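Local coordinates for protein beta-galactosidase (Bacillus circulans subsp. alkalophilus, PDB 3TTY) that hydrolyses terminal beta-galactosyl residues of galactosides as a trimeric, zinc-bearing glycoside hydrolase whose TIM barrel binds galactose, at residues Tyr221-Ser226 against Asn492-Val497; Val424-Lys429 against Cys543-Asp548. All coordinates share one frame; numbering follows the deposited sequence.

Contact 1 of 2, residues Tyr221-Ser226 against Asn492-Val497; sequences YRRFQS and NENDLV
With CG beside the backbone N (chi1 -61°) and the chain extended from CG to NE, Arg223 leaves its helix toward the turn at 492-495 and presents the edge of its guanidinium to the carbonyl of Glu493. NH2 of Arg223 gives the main bond, 2.7 Å to Glu493 O, lying in the carbonyl plane on a lone pair and within 5° of the guanidinium plane; NH1 adds a weak second bond to the same oxygen at 3.2 Å. NE of Arg223 pairs with Glu406 and NH1 with Asp220. The receiving loop is a type I beta turn from Asn492 to Asp495 with an Asx turn: Asn492 OD1 accepts from Asn494 N at 2.9 Å and from Leu496 N, the donors standing over opposite faces of the amide rather than on lone pairs. The contact bridges two domains, joining helix 215-243 of the TIM-barrel region to a loop of the trimerisation domain. A leucine in place of Arg223 would probably cost Glu493 O both bonds and Glu406 and Asp220 this positive partner. Asn494 crosses the arginine at about a right angle. Farther along the loop, Asp495 forms a salt bridge with Lys356 of a second subunit.

Contact 2 of 2, residues Val424-Lys429 against Cys543-Asp548; sequences VNEVHK and CGILCD
Glu426 is the first residue of 424-429 to meet the other segment, and the salt bridge it builds with Lys429 is what Ile545 comes up against. The glutamate starts toward the strand corner with CG beside the backbone N, then bends at chi2 (-61°), which brings its carboxylate round toward Lys429. There OE2 approaches CD1 of Ile545 to 3.6 Å, the two side chains arriving from opposite directions. Its other oxygen, OE1, is hydrogen-bonded to Ser588. Three residues on, Lys429 runs out extended beyond CG and reaches Ile545 tip to tip, NZ standing 3.5 Å from CD1. The same NZ donates to Glu426 OE2 over 2.8 Å, on the syn side of the carboxylate and 25° out of its plane, and makes a further hydrogen bond to Ser588 OG. The methyl thus makes van der Waals contact with both charged groups, which are paired with each other and with Ser588. Ile545 sits where the chain turns a corner, in a positive-phi conformation, and its CB faces the helix; CG1 stands beside the backbone N (chi1 -49°) and carries CD1 onward, extended.

This is packing within the trimerisation domain, between helix 423-435 and the corner joining two sheets. Strand 540-544 before it lies in the mixed sheet, and strand 546-552 after it pairs antiparallel with 512-519. Strand 587-589 lies beside Ile545, while helix 284-296 packs against helix 423-435 through Phe286 on Val424 and Met289 on Val427 and His428.

Contact 1 joins two domains, tying loop 492-497 to a helix of the barrel region, whereas contact 2 lies within one, the trimerisation domain. Their centres are 23 Å apart and their nearest atoms about 12 Å. Their segments alternate along the chain. Neither includes a residue of the galactose pocket, but the loop of contact 1 meets a second subunit at Lys356, next in sequence to that subunit's pocket residue Glu355 and two before His358, also of the pocket. The helical segment 221-226 also adjoins the zinc site: Tyr221 and Gln225 hydrogen-bond the backbone of the zinc ligand Cys155. No other chain touches the segments of contact 2.

Contact 1 of 2, residues Tyr221-Ser226 against Asn492-Val497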
loop_
_atom_site.group_PDB
_atom_site.type_symbol
_atom_site.label_atom_id
_atom_site.label_comp_id
_atom_site.label_asym_id
_atom_site.label_seq_id
_atom_site.Cartn_x
_atom_site.Cartn_y
_atom_site.Cartn_z
ATOM N N TYR A 221 -14.507 -5.387 21.396
ATOM C CA TYR A 221 -14.882 -4.082 20.875
ATOM C C TYR A 221 -15.789 -4.233 19.642
ATOM O O TYR A 221 -16.758 -3.479 19.460
ATOM C CB TYR A 221 -13.646 -3.233 20.572
ATOM C CG TYR A 221 -13.981 -1.767 20.461
ATOM C CD1 TYR A 221 -14.180 -0.989 21.605
ATOM C CD2 TYR A 221 -14.111 -1.158 19.212
ATOM C CE1 TYR A 221 -14.495 0.361 21.505
ATOM C CE2 TYR A 221 -14.420 0.185 19.104
ATOM C CZ TYR A 221 -14.617 0.933 20.250
ATOM O OH TYR A 221 -14.932 2.257 20.132
ATOM N N ARG A 222 -15.484 -5.228 18.812
ATOM C CA ARG A 222 -16.327 -5.526 17.666
ATOM C C ARG A 222 -17.719 -5.991 18.113
ATOM O O ARG A 222 -18.727 -5.570 17.538
ATOM C CB ARG A 222 -15.636 -6.529 16.729
ATOM C CG ARG A 222 -14.511 -5.896 15.915
ATOM C CD ARG A 222 -13.417 -6.880 15.513
ATOM N NE ARG A 222 -12.396 -6.236 14.678
ATOM C CZ ARG A 222 -11.427 -5.447 15.146
ATOM N NH1 ARG A 222 -11.334 -5.202 16.450
ATOM N NH2 ARG A 222 -10.550 -4.894 14.313
ATOM N N ARG A 223 -17.795 -6.820 19.156
ATOM C CA ARG A 223 -19.107 -7.163 19.710
ATOM C C ARG A 223 -19.844 -5.884 20.106
ATOM O O ARG A 223 -21.012 -5.696 19.783
ATOM C CB ARG A 223 -18.985 -8.075 20.931
ATOM C CG ARG A 223 -18.334 -9.404 20.677
ATOM C CD ARG A 223 -18.156 -10.200 21.967
ATOM N NE ARG A 223 -18.064 -11.635 21.695
ATOM C CZ ARG A 223 -17.143 -12.454 22.190
ATOM N NH1 ARG A 223 -16.205 -11.996 23.013
ATOM N NH2 ARG A 223 -17.162 -13.745 21.855
ATOM N N PHE A 224 -19.132 -5.008 20.806
ATOM C CA PHE A 224 -19.685 -3.785 21.371
ATOM C C PHE A 224 -20.209 -2.832 20.296
ATOM O O PHE A 224 -21.343 -2.335 20.370
ATOM C CB PHE A 224 -18.604 -3.111 22.235
ATOM C CG PHE A 224 -18.884 -1.676 22.562
ATOM C CD1 PHE A 224 -19.984 -1.326 23.330
ATOM C CD2 PHE A 224 -18.041 -0.680 22.115
ATOM C CE1 PHE A 224 -20.250 0.007 23.630
ATOM C CE2 PHE A 224 -18.298 0.652 22.401
ATOM C CZ PHE A 224 -19.406 0.997 23.163
ATOM N N GLN A 225 -19.374 -2.569 19.295
ATOM C CA GLN A 225 -19.765 -1.734 18.159
ATOM C C GLN A 225 -20.998 -2.301 17.453
ATOM O O GLN A 225 -21.944 -1.582 17.148
ATOM C CB GLN A 225 -18.593 -1.595 17.185
ATOM C CG GLN A 225 -17.526 -0.599 17.663
ATOM C CD GLN A 225 -18.069 0.809 17.738
ATOM O OE1 GLN A 225 -18.363 1.423 16.714
ATOM N NE2 GLN A 225 -18.225 1.326 18.951
ATOM N N SER A 226 -20.986 -3.605 17.215
ATOM C CA SER A 226 -22.128 -4.266 16.625
ATOM C C SER A 226 -23.359 -4.079 17.526
ATOM O O SER A 226 -24.400 -3.635 17.047
ATOM C CB SER A 226 -21.812 -5.734 16.370
ATOM O OG SER A 226 -22.883 -6.375 15.705
ATOM N N ASN A 492 -12.248 -20.647 23.395
ATOM C CA ASN A 492 -13.610 -20.378 23.834
ATOM C C ASN A 492 -14.050 -18.978 23.412
ATOM O O ASN A 492 -13.400 -18.336 22.603
ATOM C CB ASN A 492 -13.760 -20.543 25.347
ATOM C CG ASN A 492 -13.077 -19.435 26.125
ATOM O OD1 ASN A 492 -12.479 -18.519 25.544
ATOM N ND2 ASN A 492 -13.164 -19.506 27.451
ATOM N N GLU A 493 -15.154 -18.521 23.984
ATOM C CA GLU A 493 -15.795 -17.264 23.609
ATOM C C GLU A 493 -14.925 -16.035 23.839
ATOM O O GLU A 493 -15.212 -14.973 23.309
ATOM C CB GLU A 493 -17.077 -17.118 24.418
ATOM C CG GLU A 493 -16.988 -17.889 25.729
ATOM C CD GLU A 493 -17.990 -17.412 26.734
ATOM O OE1 GLU A 493 -18.846 -16.585 26.340
ATOM O OE2 GLU A 493 -17.925 -17.863 27.907
ATOM N N ASN A 494 -13.874 -16.164 24.640
ATOM C CA ASN A 494 -12.980 -15.034 24.860
ATOM C C ASN A 494 -11.660 -15.178 24.129
ATOM O O ASN A 494 -10.729 -14.441 24.386
ATOM C CB ASN A 494 -12.742 -14.793 26.348
ATOM C CG ASN A 494 -14.010 -14.416 27.080
ATOM O OD1 ASN A 494 -14.418 -15.092 28.011
ATOM N ND2 ASN A 494 -14.646 -13.333 26.649
ATOM N N ASP A 495 -11.598 -16.117 23.195
ATOM C CA ASP A 495 -10.381 -16.359 22.440
ATOM C C ASP A 495 -9.275 -16.863 23.354
ATOM O O ASP A 495 -8.088 -16.577 23.120
ATOM C CB ASP A 495 -9.902 -15.097 21.705
ATOM C CG ASP A 495 -8.897 -15.422 20.617
ATOM O OD1 ASP A 495 -9.067 -16.488 19.979
ATOM O OD2 ASP A 495 -7.923 -14.652 20.423
ATOM N N LEU A 496 -9.668 -17.583 24.405
ATOM C CA LEU A 496 -8.704 -18.234 25.289
ATOM C C LEU A 496 -8.594 -19.701 24.887
ATOM O O LEU A 496 -9.608 -20.377 24.671
ATOM C CB LEU A 496 -9.132 -18.139 26.753
ATOM C CG LEU A 496 -9.238 -16.786 27.463
ATOM C CD1 LEU A 496 -9.974 -16.941 28.813
ATOM C CD2 LEU A 496 -7.870 -16.097 27.633
ATOM N N VAL A 497 -7.369 -20.195 24.779
ATOM C CA VAL A 497 -7.150 -21.555 24.310
ATOM C C VAL A 497 -7.731 -22.573 25.281
ATOM O O VAL A 497 -7.550 -22.474 26.507
ATOM C CB VAL A 497 -5.658 -21.844 24.081
ATOM C CG1 VAL A 497 -5.450 -23.300 23.743
ATOM C CG2 VAL A 497 -5.118 -20.963 22.977
#

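Contact 2 of 2, residues Val424-Lys429 against Cys543-Asp548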
loop_
_atom_site.group_PDB
_atom_site.type_symbol
_atom_site.label_atom_id
_atom_site.label_comp_id
_atom_site.label_asym_id
_atom_site.label_seq_id
_atom_site.Cartn_x
_atom_site.Cartn_y
_atom_site.Cartn_z
ATOM N N VAL A 424 -13.927 -17.305 5.385
ATOM C CA VAL A 424 -15.022 -17.372 4.429
ATOM C C VAL A 424 -14.664 -18.243 3.222
ATOM O O VAL A 424 -15.501 -19.030 2.752
ATOM C CB VAL A 424 -15.515 -15.963 3.994
ATOM C CG1 VAL A 424 -16.508 -16.071 2.869
ATOM C CG2 VAL A 424 -16.133 -15.226 5.186
ATOM N N ASN A 425 -13.429 -18.131 2.734
ATOM C CA ASN A 425 -13.000 -18.968 1.609
ATOM C C ASN A 425 -13.165 -20.461 1.930
ATOM O O ASN A 425 -13.672 -21.231 1.109
ATOM C CB ASN A 425 -11.549 -18.677 1.189
ATOM C CG ASN A 425 -11.420 -17.418 0.326
ATOM O OD1 ASN A 425 -10.309 -16.960 0.041
ATOM N ND2 ASN A 425 -12.552 -16.849 -0.084
ATOM N N GLU A 426 -12.726 -20.863 3.122
ATOM C CA GLU A 426 -12.867 -22.251 3.561
ATOM C C GLU A 426 -14.328 -22.652 3.673
ATOM O O GLU A 426 -14.707 -23.713 3.197
ATOM C CB GLU A 426 -12.141 -22.497 4.885
ATOM C CG GLU A 426 -10.662 -22.207 4.822
ATOM C CD GLU A 426 -9.935 -23.075 3.800
ATOM O OE1 GLU A 426 -10.024 -24.325 3.876
ATOM O OE2 GLU A 426 -9.273 -22.501 2.910
ATOM N N VAL A 427 -15.155 -21.808 4.285
ATOM C CA VAL A 427 -16.572 -22.141 4.392
ATOM C C VAL A 427 -17.154 -22.351 2.989
ATOM O O VAL A 427 -17.899 -23.302 2.751
ATOM C CB VAL A 427 -17.389 -21.072 5.171
ATOM C CG1 VAL A 427 -18.883 -21.344 5.042
ATOM C CG2 VAL A 427 -17.002 -21.053 6.649
ATOM N N HIS A 428 -16.785 -21.473 2.058
ATOM C CA HIS A 428 -17.246 -21.570 0.678
ATOM C C HIS A 428 -16.753 -22.825 -0.063
ATOM O O HIS A 428 -17.471 -23.369 -0.899
ATOM C CB HIS A 428 -16.882 -20.300 -0.110
ATOM C CG HIS A 428 -17.291 -20.344 -1.551
ATOM N ND1 HIS A 428 -16.383 -20.321 -2.588
ATOM C CD2 HIS A 428 -18.518 -20.423 -2.129
ATOM C CE1 HIS A 428 -17.027 -20.385 -3.738
ATOM N NE2 HIS A 428 -18.324 -20.447 -3.485
ATOM N N LYS A 429 -15.543 -23.290 0.228
ATOM C CA LYS A 429 -15.044 -24.496 -0.444
ATOM C C LYS A 429 -15.993 -25.658 -0.192
ATOM O O LYS A 429 -16.213 -26.492 -1.072
ATOM C CB LYS A 429 -13.634 -24.866 0.013
ATOM C CG LYS A 429 -12.552 -23.930 -0.485
ATOM C CD LYS A 429 -11.211 -24.268 0.142
ATOM C CE LYS A 429 -10.117 -23.394 -0.443
ATOM N NZ LYS A 429 -8.878 -23.473 0.346
ATOM N N CYS A 543 -3.723 -31.001 -1.126
ATOM C CA CYS A 543 -4.267 -30.175 -0.057
ATOM C C CYS A 543 -3.256 -29.098 0.270
ATOM O O CYS A 543 -2.106 -29.191 -0.140
ATOM C CB CYS A 543 -4.584 -31.011 1.184
ATOM S SG CYS A 543 -3.121 -31.679 2.007
ATOM N N GLY A 544 -3.673 -28.076 1.010
ATOM C CA GLY A 544 -2.799 -26.942 1.236
ATOM C C GLY A 544 -3.164 -26.003 2.368
ATOM O O GLY A 544 -4.047 -26.280 3.180
ATOM N N ILE A 545 -2.450 -24.882 2.406
ATOM C CA ILE A 545 -2.676 -23.822 3.377
ATOM C C ILE A 545 -2.232 -24.225 4.777
ATOM O O ILE A 545 -1.196 -23.762 5.248
ATOM C CB ILE A 545 -4.122 -23.328 3.357
ATOM C CG1 ILE A 545 -4.548 -23.033 1.917
ATOM C CG2 ILE A 545 -4.256 -22.073 4.212
ATOM C CD1 ILE A 545 -5.887 -22.310 1.798
ATOM N N LEU A 546 -2.995 -25.085 5.443
ATOM C CA LEU A 546 -2.570 -25.582 6.753
ATOM C C LEU A 546 -2.672 -27.094 6.834
ATOM O O LEU A 546 -3.574 -27.689 6.266
ATOM C CB LEU A 546 -3.385 -24.935 7.881
ATOM C CG LEU A 546 -3.072 -23.469 8.206
ATOM C CD1 LEU A 546 -4.327 -22.709 8.639
ATOM C CD2 LEU A 546 -1.977 -23.350 9.254
ATOM N N CYS A 547 -1.746 -27.713 7.553
ATOM C CA CYS A 547 -1.779 -29.154 7.764
ATOM C C CYS A 547 -1.757 -29.451 9.252
ATOM O O CYS A 547 -0.765 -29.183 9.929
ATOM C CB CYS A 547 -0.593 -29.839 7.083
ATOM S SG CYS A 547 -0.611 -29.796 5.260
ATOM N N ASP A 548 -2.857 -29.995 9.760
ATOM C CA ASP A 548 -2.899 -30.464 11.140
ATOM C C ASP A 548 -2.172 -31.799 11.258
ATOM O O ASP A 548 -2.417 -32.706 10.469
ATOM C CB ASP A 548 -4.351 -30.640 11.585
ATOM C CG ASP A 548 -4.694 -29.799 12.794
ATOM O OD1 ASP A 548 -3.754 -29.239 13.408
ATOM O OD2 ASP A 548 -5.896 -29.710 13.135
#